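Local coordinates for protein acetate CoA-transferase subunit beta (Escherichia coli DH5[alpha], PDB 5DBN) that transfers coenzyme A from acetyl-CoA to acetoacetate and other short-chain carboxylates through a covalent enzyme-CoA intermediate, as the beta subunit of acetate CoA-transferase, at residues N111-V114 against M118-G121; V164-T169 against V173-D178; T194-A197 against R202-V205. All coordinates share one frame; numbering follows the deposited sequence.

Contact 1: N111-V114 against M118-G121; sequences NWVV and MVPG
The indole of W112 runs alongside V119, its benzo end reaching the valine: CZ3 meets V119 CG1 at 3.7 Å. The approach to the ring is oblique, and it continues onto the backbone of G121, whose carbonyl carbon C is 3.6 Å from W112 CE3. What brings the indole here is its first torsion (chi1 73°), which sets CG between the backbone N and the carbonyl carbon. V113 adopts the same arrangement for CG1, and that methyl rides over the centre of the indole, 3.4 Å above its plane, so the next residue along the chain covers one face of the ring. The other branch, V113 CG2, runs across to V119 CG2 at 4.0 Å. P120 sets its ring carbon CG against W112 O, 3.3 Å apart. No direct hydrogen bond joins the two segments; a water that accepts from V114 N probably also donates to M118 O. The indole is steadied at its far end by the bond from W112 NE1 to L158 O. The contact lies at the subunit boundary, where another protein chain packs on W112, V119 and P120 and makes backbone hydrogen bonds with P120. Within its own chain, both segments belong to the long loop between strand 109-110 and helix 125-131.

Contact 2: V164-T169 against V173-D178; sequences VHMLVT and VFRFID
The F176 ring leans across V164: ring atom CE2 meets V164 CG1 at 3.7 Å, V164 O approaches the ring obliquely, and H165 O sits at its edge, near the ring plane. The F174 ring is also met obliquely, by L167 CD2, the leucine running alongside the phenylalanine. The R175 guanidinium has M166 SD 3.5 Å from NH1, again from an oblique direction. M166 gets there fully stretched, with CG anti to the backbone N (chi1 -173°); its sulfur passes alongside the guanidinium, and the terminal CE goes on to V173 CG1 at 3.6 Å. With an alanine here the SD and CE contacts are lost, which would probably open a gap between V173 and R175 and give the guanidinium more room to turn. The backbones form an antiparallel beta hairpin. L167 and F174 are its hydrogen-bonded pair, F174 N reaching L167 O at 2.8 Å in the carbonyl plane while L167 N returns the bond to F174 O, tilted from that plane. Beyond them F176 N bonds to H165 O at 2.9 Å, standing above the carbonyl plane. M166, V168, V173 and R175 share one side of the sheet, where helix 3-12 packs on M166 and V168; L167 and F174 occupy the other. The chemistry is thus divided: main-chain bonds fix the pairing, and apolar side chains pack on both sides of the sheet, joined on the M166 side by the guanidinium of R175. Lying against the methionine sulfur, R175 forms a salt bridge from NH2 to E14, which probably offsets its charge; the like-charged R10 is also close by.

Contact 3: T194-A197 against R202-V205; sequences TVRA and RFEV
R196 brings its CD obliquely up to the far end of the F203 ring, 4.0 Å from F203 CZ. The arginine leaves helix 192-197 with CG anti to the backbone N (chi1 -160°) and then bends at chi2 and chi3, which folds it over toward the strand. Its guanidinium ends up nearly parallel to the phenyl ring, the planes 18° apart, although the arginine chain runs aslant to the phenylalanine. Past the ring, R196 NH1 comes 3.9 Å from V205 CG2. It is equally far from F203 O, which lies in the guanidinium plane at its edge, and at that length the pair is no hydrogen bond. From the preceding residue of the helix, V195 CG1 approaches F203 CZ obliquely at 4.2 Å. The contact closes the beta-alpha-beta crossover that runs from strand 180-186 through this helix to strand 204-205, with F203 also packed on M181 and L183. The two segments therefore meet mainly by van der Waals contact, without a hydrogen bond or salt bridge between them: the arginine contributes CD to the apolar patch, while its charged end, on a residue exposed to solvent, is likely to be at least partly solvated.

Contacts 2 and 3 touch, their centres 13 Å apart. The F174 ring of the hairpin makes a T-shaped stack with F203, with CE1 3.9 Å from F203 CD2, and its CZ lies 3.8 Å from V195 CG1. The hairpin and the terminal crossover are thereby joined across strand 180-186 of the same mixed sheet. Contact 1 stands apart, about 8 Å from contact 2 and 18 Å from contact 3 between nearest atoms. It is the one nearer the chemistry: the W112 side chain is about 12 Å from that of E46, the predicted active-site residue, and the P120 side chain lies about 4 Å from a bound PEG, probably from the crystallisation liquor.

Contact 1: N111-V114 against M118-G121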
ATOM      1  N   ASN B 111     -25.807  -2.077 -11.096  1.00 28.79           N
ATOM      2  CA  ASN B 111     -25.325  -1.624 -12.400  1.00 28.83           C
ATOM      3  C   ASN B 111     -24.138  -2.426 -12.924  1.00 29.77           C
ATOM      4  O   ASN B 111     -23.330  -1.906 -13.697  1.00 30.07           O
ATOM      5  CB  ASN B 111     -24.948  -0.137 -12.336  1.00 27.42           C
ATOM      6  CG  ASN B 111     -23.598   0.111 -11.674  1.00 25.38           C
ATOM      7  OD1 ASN B 111     -23.143  -0.662 -10.834  1.00 25.30           O
ATOM      8  ND2 ASN B 111     -22.957   1.209 -12.052  1.00 25.66           N
ATOM      9  N   TRP B 112     -24.037  -3.690 -12.518  1.00 30.91           N
ATOM     10  CA  TRP B 112     -22.939  -4.543 -12.969  1.00 32.31           C
ATOM     11  C   TRP B 112     -23.399  -5.899 -13.493  1.00 34.17           C
ATOM     12  O   TRP B 112     -22.601  -6.642 -14.062  1.00 35.19           O
ATOM     13  CB  TRP B 112     -21.925  -4.744 -11.838  1.00 32.49           C
ATOM     14  CG  TRP B 112     -22.380  -5.641 -10.726  1.00 33.27           C
ATOM     15  CD1 TRP B 112     -23.178  -5.301  -9.673  1.00 33.27           C
ATOM     16  CD2 TRP B 112     -22.048  -7.024 -10.545  1.00 33.52           C
ATOM     17  NE1 TRP B 112     -23.366  -6.385  -8.850  1.00 33.65           N
ATOM     18  CE2 TRP B 112     -22.682  -7.455  -9.364  1.00 33.46           C
ATOM     19  CE3 TRP B 112     -21.277  -7.938 -11.269  1.00 33.75           C
ATOM     20  CZ2 TRP B 112     -22.571  -8.761  -8.890  1.00 33.52           C
ATOM     21  CZ3 TRP B 112     -21.168  -9.234 -10.796  1.00 34.19           C
ATOM     22  CH2 TRP B 112     -21.812  -9.633  -9.618  1.00 33.91           C
ATOM     23  N   VAL B 113     -24.674  -6.231 -13.314  1.00 35.35           N
ATOM     24  CA  VAL B 113     -25.174  -7.503 -13.821  1.00 38.22           C
ATOM     25  C   VAL B 113     -26.693  -7.522 -13.969  1.00 39.80           C
ATOM     26  O   VAL B 113     -27.427  -7.012 -13.119  1.00 39.69           O
ATOM     27  CB  VAL B 113     -24.730  -8.676 -12.908  1.00 37.45           C
ATOM     28  CG1 VAL B 113     -25.223  -8.470 -11.481  1.00 37.01           C
ATOM     29  CG2 VAL B 113     -25.209 -10.014 -13.465  1.00 39.12           C
ATOM     30  N   VAL B 114     -27.141  -8.108 -15.077  1.00 40.88           N
ATOM     31  CA  VAL B 114     -28.553  -8.339 -15.344  1.00 41.10           C
ATOM     32  C   VAL B 114     -28.803  -9.846 -15.330  1.00 42.75           C
ATOM     33  O   VAL B 114     -28.138 -10.585 -16.057  1.00 42.83           O
ATOM     34  CB  VAL B 114     -28.991  -7.751 -16.704  1.00 42.13           C
ATOM     35  CG1 VAL B 114     -30.473  -8.004 -16.949  1.00 43.16           C
ATOM     36  CG2 VAL B 114     -28.691  -6.265 -16.765  1.00 40.62           C
ATOM     37  N   MET B 118     -25.070 -12.589 -19.696  1.00 52.71           N
ATOM     38  CA  MET B 118     -23.742 -12.984 -19.240  1.00 52.70           C
ATOM     39  C   MET B 118     -23.195 -11.966 -18.249  1.00 49.74           C
ATOM     40  O   MET B 118     -23.362 -10.759 -18.427  1.00 48.71           O
ATOM     41  CB  MET B 118     -22.785 -13.132 -20.426  1.00 54.51           C
ATOM     42  N   VAL B 119     -22.538 -12.465 -17.207  1.00 48.32           N
ATOM     43  CA  VAL B 119     -22.003 -11.615 -16.151  1.00 45.07           C
ATOM     44  C   VAL B 119     -20.668 -11.011 -16.583  1.00 43.91           C
ATOM     45  O   VAL B 119     -19.723 -11.748 -16.872  1.00 44.71           O
ATOM     46  CB  VAL B 119     -21.805 -12.393 -14.837  1.00 44.71           C
ATOM     47  CG1 VAL B 119     -21.467 -11.438 -13.702  1.00 42.73           C
ATOM     48  CG2 VAL B 119     -23.047 -13.203 -14.499  1.00 46.27           C
ATOM     49  N   PRO B 120     -20.582  -9.671 -16.632  1.00 42.79           N
ATOM     50  CA  PRO B 120     -19.333  -9.044 -17.073  1.00 41.54           C
ATOM     51  C   PRO B 120     -18.336  -8.821 -15.938  1.00 38.71           C
ATOM     52  O   PRO B 120     -17.142  -8.683 -16.201  1.00 37.36           O
ATOM     53  CB  PRO B 120     -19.810  -7.706 -17.640  1.00 41.39           C
ATOM     54  CG  PRO B 120     -20.991  -7.362 -16.793  1.00 40.59           C
ATOM     55  CD  PRO B 120     -21.646  -8.671 -16.416  1.00 41.91           C
ATOM     56  N   GLY B 121     -18.828  -8.791 -14.702  1.00 37.94           N
ATOM     57  CA  GLY B 121     -18.003  -8.490 -13.544  1.00 36.91           C
ATOM     58  C   GLY B 121     -18.296  -7.089 -13.045  1.00 35.23           C
ATOM     59  O   GLY B 121     -18.887  -6.289 -13.770  1.00 35.89           O
TER
HETATM   60  O   HOH W   1     -25.399  -9.415 -16.919  1.00 33.22           O

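Contact 2: V164-T169 against V173-D178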
ATOM      1  N   VAL B 164     -26.159   5.753  -3.232  1.00 24.59           N
ATOM      2  CA  VAL B 164     -26.487   6.800  -4.202  1.00 23.17           C
ATOM      3  C   VAL B 164     -26.883   8.118  -3.534  1.00 23.29           C
ATOM      4  O   VAL B 164     -27.709   8.139  -2.621  1.00 24.02           O
ATOM      5  CB  VAL B 164     -27.631   6.352  -5.141  1.00 22.85           C
ATOM      6  CG1 VAL B 164     -27.934   7.427  -6.178  1.00 22.91           C
ATOM      7  CG2 VAL B 164     -27.275   5.045  -5.827  1.00 22.10           C
ATOM      8  N   HIS B 165     -26.293   9.213  -4.008  1.00 24.17           N
ATOM      9  CA  HIS B 165     -26.611  10.554  -3.513  1.00 26.35           C
ATOM     10  C   HIS B 165     -27.512  11.313  -4.482  1.00 27.45           C
ATOM     11  O   HIS B 165     -28.400  12.054  -4.063  1.00 28.09           O
ATOM     12  CB  HIS B 165     -25.335  11.365  -3.277  1.00 25.42           C
ATOM     13  CG  HIS B 165     -24.478  10.838  -2.170  1.00 25.40           C
ATOM     14  ND1 HIS B 165     -23.251  10.250  -2.392  1.00 23.91           N
ATOM     15  CD2 HIS B 165     -24.668  10.814  -0.830  1.00 26.12           C
ATOM     16  CE1 HIS B 165     -22.724   9.885  -1.238  1.00 23.91           C
ATOM     17  NE2 HIS B 165     -23.564  10.216  -0.274  1.00 25.72           N
ATOM     18  N   MET B 166     -27.275  11.125  -5.775  1.00 26.34           N
ATOM     19  CA  MET B 166     -27.977  11.874  -6.809  1.00 26.94           C
ATOM     20  C   MET B 166     -28.316  10.978  -7.995  1.00 26.66           C
ATOM     21  O   MET B 166     -27.455  10.261  -8.506  1.00 25.42           O
ATOM     22  CB  MET B 166     -27.123  13.059  -7.265  1.00 26.88           C
ATOM     23  CG  MET B 166     -27.813  14.011  -8.231  1.00 29.28           C
ATOM     24  SD  MET B 166     -26.718  15.351  -8.742  1.00 34.96           S
ATOM     25  CE  MET B 166     -27.828  16.366  -9.716  1.00 35.19           C
ATOM     26  N   LEU B 167     -29.579  11.016  -8.414  1.00 27.17           N
ATOM     27  CA  LEU B 167     -30.032  10.275  -9.586  1.00 27.83           C
ATOM     28  C   LEU B 167     -30.543  11.251 -10.640  1.00 29.37           C
ATOM     29  O   LEU B 167     -31.472  12.020 -10.386  1.00 30.27           O
ATOM     30  CB  LEU B 167     -31.125   9.277  -9.205  1.00 27.29           C
ATOM     31  CG  LEU B 167     -31.789   8.538 -10.368  1.00 28.41           C
ATOM     32  CD1 LEU B 167     -30.759   7.732 -11.148  1.00 27.88           C
ATOM     33  CD2 LEU B 167     -32.903   7.638  -9.865  1.00 28.44           C
ATOM     34  N   VAL B 168     -29.928  11.213 -11.819  1.00 29.96           N
ATOM     35  CA  VAL B 168     -30.266  12.128 -12.903  1.00 31.73           C
ATOM     36  C   VAL B 168     -30.773  11.374 -14.130  1.00 33.16           C
ATOM     37  O   VAL B 168     -30.051  10.567 -14.721  1.00 31.66           O
ATOM     38  CB  VAL B 168     -29.052  12.989 -13.308  1.00 30.86           C
ATOM     39  CG1 VAL B 168     -29.444  14.014 -14.366  1.00 32.24           C
ATOM     40  CG2 VAL B 168     -28.467  13.687 -12.092  1.00 30.28           C
ATOM     41  N   THR B 169     -32.022  11.643 -14.497  1.00 34.01           N
ATOM     42  CA  THR B 169     -32.621  11.083 -15.703  1.00 34.35           C
ATOM     43  C   THR B 169     -33.015  12.205 -16.647  1.00 34.85           C
ATOM     44  O   THR B 169     -32.898  13.383 -16.311  1.00 36.07           O
ATOM     45  CB  THR B 169     -33.859  10.217 -15.390  1.00 35.10           C
ATOM     46  OG1 THR B 169     -34.965  11.063 -15.051  1.00 36.11           O
ATOM     47  CG2 THR B 169     -33.581   9.264 -14.235  1.00 33.31           C
ATOM     48  N   VAL B 173     -34.562  14.983 -11.635  1.00 35.10           N
ATOM     49  CA  VAL B 173     -33.411  14.833 -10.750  1.00 33.48           C
ATOM     50  C   VAL B 173     -33.873  14.485  -9.338  1.00 32.63           C
ATOM     51  O   VAL B 173     -34.666  15.211  -8.739  1.00 33.17           O
ATOM     52  CB  VAL B 173     -32.554  16.119 -10.699  1.00 33.65           C
ATOM     53  CG1 VAL B 173     -31.356  15.935  -9.779  1.00 32.22           C
ATOM     54  CG2 VAL B 173     -32.091  16.512 -12.094  1.00 34.88           C
ATOM     55  N   PHE B 174     -33.381  13.358  -8.826  1.00 31.92           N
ATOM     56  CA  PHE B 174     -33.660  12.925  -7.459  1.00 31.75           C
ATOM     57  C   PHE B 174     -32.419  13.067  -6.583  1.00 30.76           C
ATOM     58  O   PHE B 174     -31.297  12.892  -7.058  1.00 29.94           O
ATOM     59  CB  PHE B 174     -34.128  11.468  -7.426  1.00 31.42           C
ATOM     60  CG  PHE B 174     -35.411  11.211  -8.167  1.00 32.66           C
ATOM     61  CD1 PHE B 174     -36.636  11.429  -7.557  1.00 33.18           C
ATOM     62  CD2 PHE B 174     -35.392  10.725  -9.464  1.00 32.28           C
ATOM     63  CE1 PHE B 174     -37.815  11.179  -8.230  1.00 34.28           C
ATOM     64  CE2 PHE B 174     -36.568  10.475 -10.141  1.00 33.36           C
ATOM     65  CZ  PHE B 174     -37.779  10.703  -9.526  1.00 34.42           C
ATOM     66  N   ARG B 175     -32.623  13.383  -5.307  1.00 31.40           N
ATOM     67  CA  ARG B 175     -31.529  13.401  -4.337  1.00 31.31           C
ATOM     68  C   ARG B 175     -31.884  12.564  -3.107  1.00 32.80           C
ATOM     69  O   ARG B 175     -33.025  12.581  -2.642  1.00 33.69           O
ATOM     70  CB  ARG B 175     -31.193  14.831  -3.912  1.00 31.90           C
ATOM     71  CG  ARG B 175     -30.628  15.699  -5.020  1.00 31.89           C
ATOM     72  CD  ARG B 175     -30.149  17.033  -4.476  1.00 32.00           C
ATOM     73  NE  ARG B 175     -29.757  17.957  -5.539  1.00 33.29           N
ATOM     74  CZ  ARG B 175     -28.567  17.969  -6.134  1.00 31.74           C
ATOM     75  NH1 ARG B 175     -27.631  17.094  -5.791  1.00 30.27           N
ATOM     76  NH2 ARG B 175     -28.315  18.857  -7.087  1.00 31.95           N
ATOM     77  N   PHE B 176     -30.900  11.831  -2.593  1.00 33.09           N
ATOM     78  CA  PHE B 176     -31.070  11.054  -1.366  1.00 35.34           C
ATOM     79  C   PHE B 176     -30.439  11.787  -0.187  1.00 38.50           C
ATOM     80  O   PHE B 176     -29.216  11.910  -0.103  1.00 38.14           O
ATOM     81  CB  PHE B 176     -30.456   9.659  -1.508  1.00 33.02           C
ATOM     82  CG  PHE B 176     -31.134   8.796  -2.534  1.00 31.51           C
ATOM     83  CD1 PHE B 176     -32.211   8.000  -2.183  1.00 31.84           C
ATOM     84  CD2 PHE B 176     -30.690   8.771  -3.844  1.00 30.69           C
ATOM     85  CE1 PHE B 176     -32.838   7.203  -3.121  1.00 31.78           C
ATOM     86  CE2 PHE B 176     -31.312   7.975  -4.788  1.00 30.79           C
ATOM     87  CZ  PHE B 176     -32.388   7.188  -4.424  1.00 31.05           C
ATOM     88  N   ILE B 177     -31.287  12.262   0.722  1.00 41.85           N
ATOM     89  CA  ILE B 177     -30.846  13.074   1.850  1.00 44.66           C
ATOM     90  C   ILE B 177     -31.360  12.490   3.161  1.00 48.40           C
ATOM     91  O   ILE B 177     -32.567  12.420   3.388  1.00 49.44           O
ATOM     92  CB  ILE B 177     -31.335  14.531   1.715  1.00 45.49           C
ATOM     93  CG1 ILE B 177     -31.018  15.064   0.313  1.00 45.01           C
ATOM     94  CG2 ILE B 177     -30.712  15.402   2.807  1.00 46.12           C
ATOM     95  CD1 ILE B 177     -31.481  16.483   0.060  1.00 46.90           C
ATOM     96  N   ASP B 178     -30.432  12.069   4.015  1.00 51.13           N
ATOM     97  CA  ASP B 178     -30.767  11.478   5.309  1.00 55.22           C
ATOM     98  C   ASP B 178     -31.736  10.305   5.164  1.00 55.74           C
ATOM     99  O   ASP B 178     -32.747  10.231   5.864  1.00 57.37           O
ATOM    100  CB  ASP B 178     -31.359  12.538   6.243  1.00 59.09           C
ATOM    101  CG  ASP B 178     -30.369  13.637   6.580  1.00 60.81           C
ATOM    102  OD1 ASP B 178     -29.162  13.337   6.704  1.00 60.32           O
ATOM    103  OD2 ASP B 178     -30.799  14.801   6.724  1.00 62.64           O
TER

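Contact 3: T194-A197 against R202-V205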
ATOM      1  N   THR B 194     -46.331  12.424 -14.662  1.00 43.76           N
ATOM      2  CA  THR B 194     -45.637  11.520 -15.571  1.00 43.84           C
ATOM      3  C   THR B 194     -44.481  10.828 -14.852  1.00 42.35           C
ATOM      4  O   THR B 194     -44.279   9.622 -15.000  1.00 42.20           O
ATOM      5  CB  THR B 194     -45.096  12.256 -16.808  1.00 44.64           C
ATOM      6  OG1 THR B 194     -46.147  13.019 -17.414  1.00 46.57           O
ATOM      7  CG2 THR B 194     -44.542  11.263 -17.824  1.00 44.75           C
ATOM      8  N   VAL B 195     -43.724  11.602 -14.081  1.00 41.60           N
ATOM      9  CA  VAL B 195     -42.609  11.068 -13.306  1.00 40.41           C
ATOM     10  C   VAL B 195     -43.127  10.052 -12.293  1.00 40.69           C
ATOM     11  O   VAL B 195     -42.560   8.970 -12.142  1.00 39.21           O
ATOM     12  CB  VAL B 195     -41.831  12.188 -12.572  1.00 39.13           C
ATOM     13  CG1 VAL B 195     -40.729  11.601 -11.692  1.00 36.98           C
ATOM     14  CG2 VAL B 195     -41.242  13.171 -13.571  1.00 38.94           C
ATOM     15  N   ARG B 196     -44.208  10.409 -11.609  1.00 42.65           N
ATOM     16  CA  ARG B 196     -44.831   9.520 -10.636  1.00 43.07           C
ATOM     17  C   ARG B 196     -45.253   8.218 -11.313  1.00 42.49           C
ATOM     18  O   ARG B 196     -45.010   7.128 -10.797  1.00 41.79           O
ATOM     19  CB  ARG B 196     -46.042  10.197  -9.989  1.00 45.76           C
ATOM     20  CG  ARG B 196     -46.452   9.589  -8.664  1.00 47.44           C
ATOM     21  CD  ARG B 196     -45.868  10.362  -7.493  1.00 48.45           C
ATOM     22  NE  ARG B 196     -46.566  11.627  -7.275  1.00 51.31           N
ATOM     23  CZ  ARG B 196     -46.328  12.447  -6.256  1.00 52.31           C
ATOM     24  NH1 ARG B 196     -45.405  12.143  -5.351  1.00 51.67           N
ATOM     25  NH2 ARG B 196     -47.019  13.576  -6.141  1.00 53.74           N
ATOM     26  N   ALA B 197     -45.883   8.347 -12.476  1.00 42.91           N
ATOM     27  CA  ALA B 197     -46.347   7.198 -13.246  1.00 42.58           C
ATOM     28  C   ALA B 197     -45.180   6.323 -13.706  1.00 41.19           C
ATOM     29  O   ALA B 197     -45.291   5.098 -13.752  1.00 41.97           O
ATOM     30  CB  ALA B 197     -47.161   7.663 -14.445  1.00 44.46           C
ATOM     31  N   ARG B 202     -40.929   5.274  -3.904  1.00 37.74           N
ATOM     32  CA  ARG B 202     -41.628   6.272  -3.101  1.00 40.17           C
ATOM     33  C   ARG B 202     -40.709   7.463  -2.854  1.00 37.78           C
ATOM     34  O   ARG B 202     -39.572   7.293  -2.411  1.00 36.65           O
ATOM     35  CB  ARG B 202     -42.083   5.691  -1.761  1.00 44.21           C
ATOM     36  CG  ARG B 202     -42.897   4.414  -1.846  1.00 48.33           C
ATOM     37  CD  ARG B 202     -43.245   3.931  -0.444  1.00 52.38           C
ATOM     38  NE  ARG B 202     -43.896   2.624  -0.433  1.00 55.99           N
ATOM     39  CZ  ARG B 202     -43.252   1.460  -0.458  1.00 57.80           C
ATOM     40  NH1 ARG B 202     -41.926   1.424  -0.508  1.00 57.48           N
ATOM     41  NH2 ARG B 202     -43.938   0.327  -0.436  1.00 59.49           N
ATOM     42  N   PHE B 203     -41.193   8.665  -3.153  1.00 36.81           N
ATOM     43  CA  PHE B 203     -40.393   9.869  -2.960  1.00 35.79           C
ATOM     44  C   PHE B 203     -41.264  11.069  -2.610  1.00 36.62           C
ATOM     45  O   PHE B 203     -42.422  11.151  -3.022  1.00 37.60           O
ATOM     46  CB  PHE B 203     -39.567  10.174  -4.214  1.00 33.99           C
ATOM     47  CG  PHE B 203     -40.396  10.451  -5.435  1.00 34.30           C
ATOM     48  CD1 PHE B 203     -40.870  11.727  -5.693  1.00 34.50           C
ATOM     49  CD2 PHE B 203     -40.695   9.437  -6.331  1.00 34.52           C
ATOM     50  CE1 PHE B 203     -41.630  11.986  -6.816  1.00 35.87           C
ATOM     51  CE2 PHE B 203     -41.454   9.690  -7.457  1.00 35.07           C
ATOM     52  CZ  PHE B 203     -41.922  10.966  -7.700  1.00 36.37           C
ATOM     53  N   GLU B 204     -40.695  11.993  -1.843  1.00 37.98           N
ATOM     54  CA  GLU B 204     -41.362  13.245  -1.518  1.00 42.41           C
ATOM     55  C   GLU B 204     -40.900  14.324  -2.485  1.00 41.44           C
ATOM     56  O   GLU B 204     -39.754  14.319  -2.934  1.00 40.24           O
ATOM     57  CB  GLU B 204     -41.081  13.661  -0.072  1.00 47.04           C
ATOM     58  CG  GLU B 204     -41.647  12.699   0.964  1.00 51.47           C
ATOM     59  CD  GLU B 204     -41.479  13.200   2.386  1.00 55.28           C
ATOM     60  OE1 GLU B 204     -42.263  14.080   2.803  1.00 57.63           O
ATOM     61  OE2 GLU B 204     -40.559  12.719   3.083  1.00 55.58           O
ATOM     62  N   VAL B 205     -41.805  15.241  -2.810  1.00 41.72           N
ATOM     63  CA  VAL B 205     -41.507  16.323  -3.737  1.00 41.10           C
ATOM     64  C   VAL B 205     -41.120  17.573  -2.958  1.00 42.14           C
ATOM     65  O   VAL B 205     -41.775  17.929  -1.977  1.00 43.34           O
ATOM     66  CB  VAL B 205     -42.713  16.632  -4.651  1.00 42.01           C
ATOM     67  CG1 VAL B 205     -42.356  17.702  -5.675  1.00 42.44           C
ATOM     68  CG2 VAL B 205     -43.190  15.367  -5.353  1.00 41.26           C
TER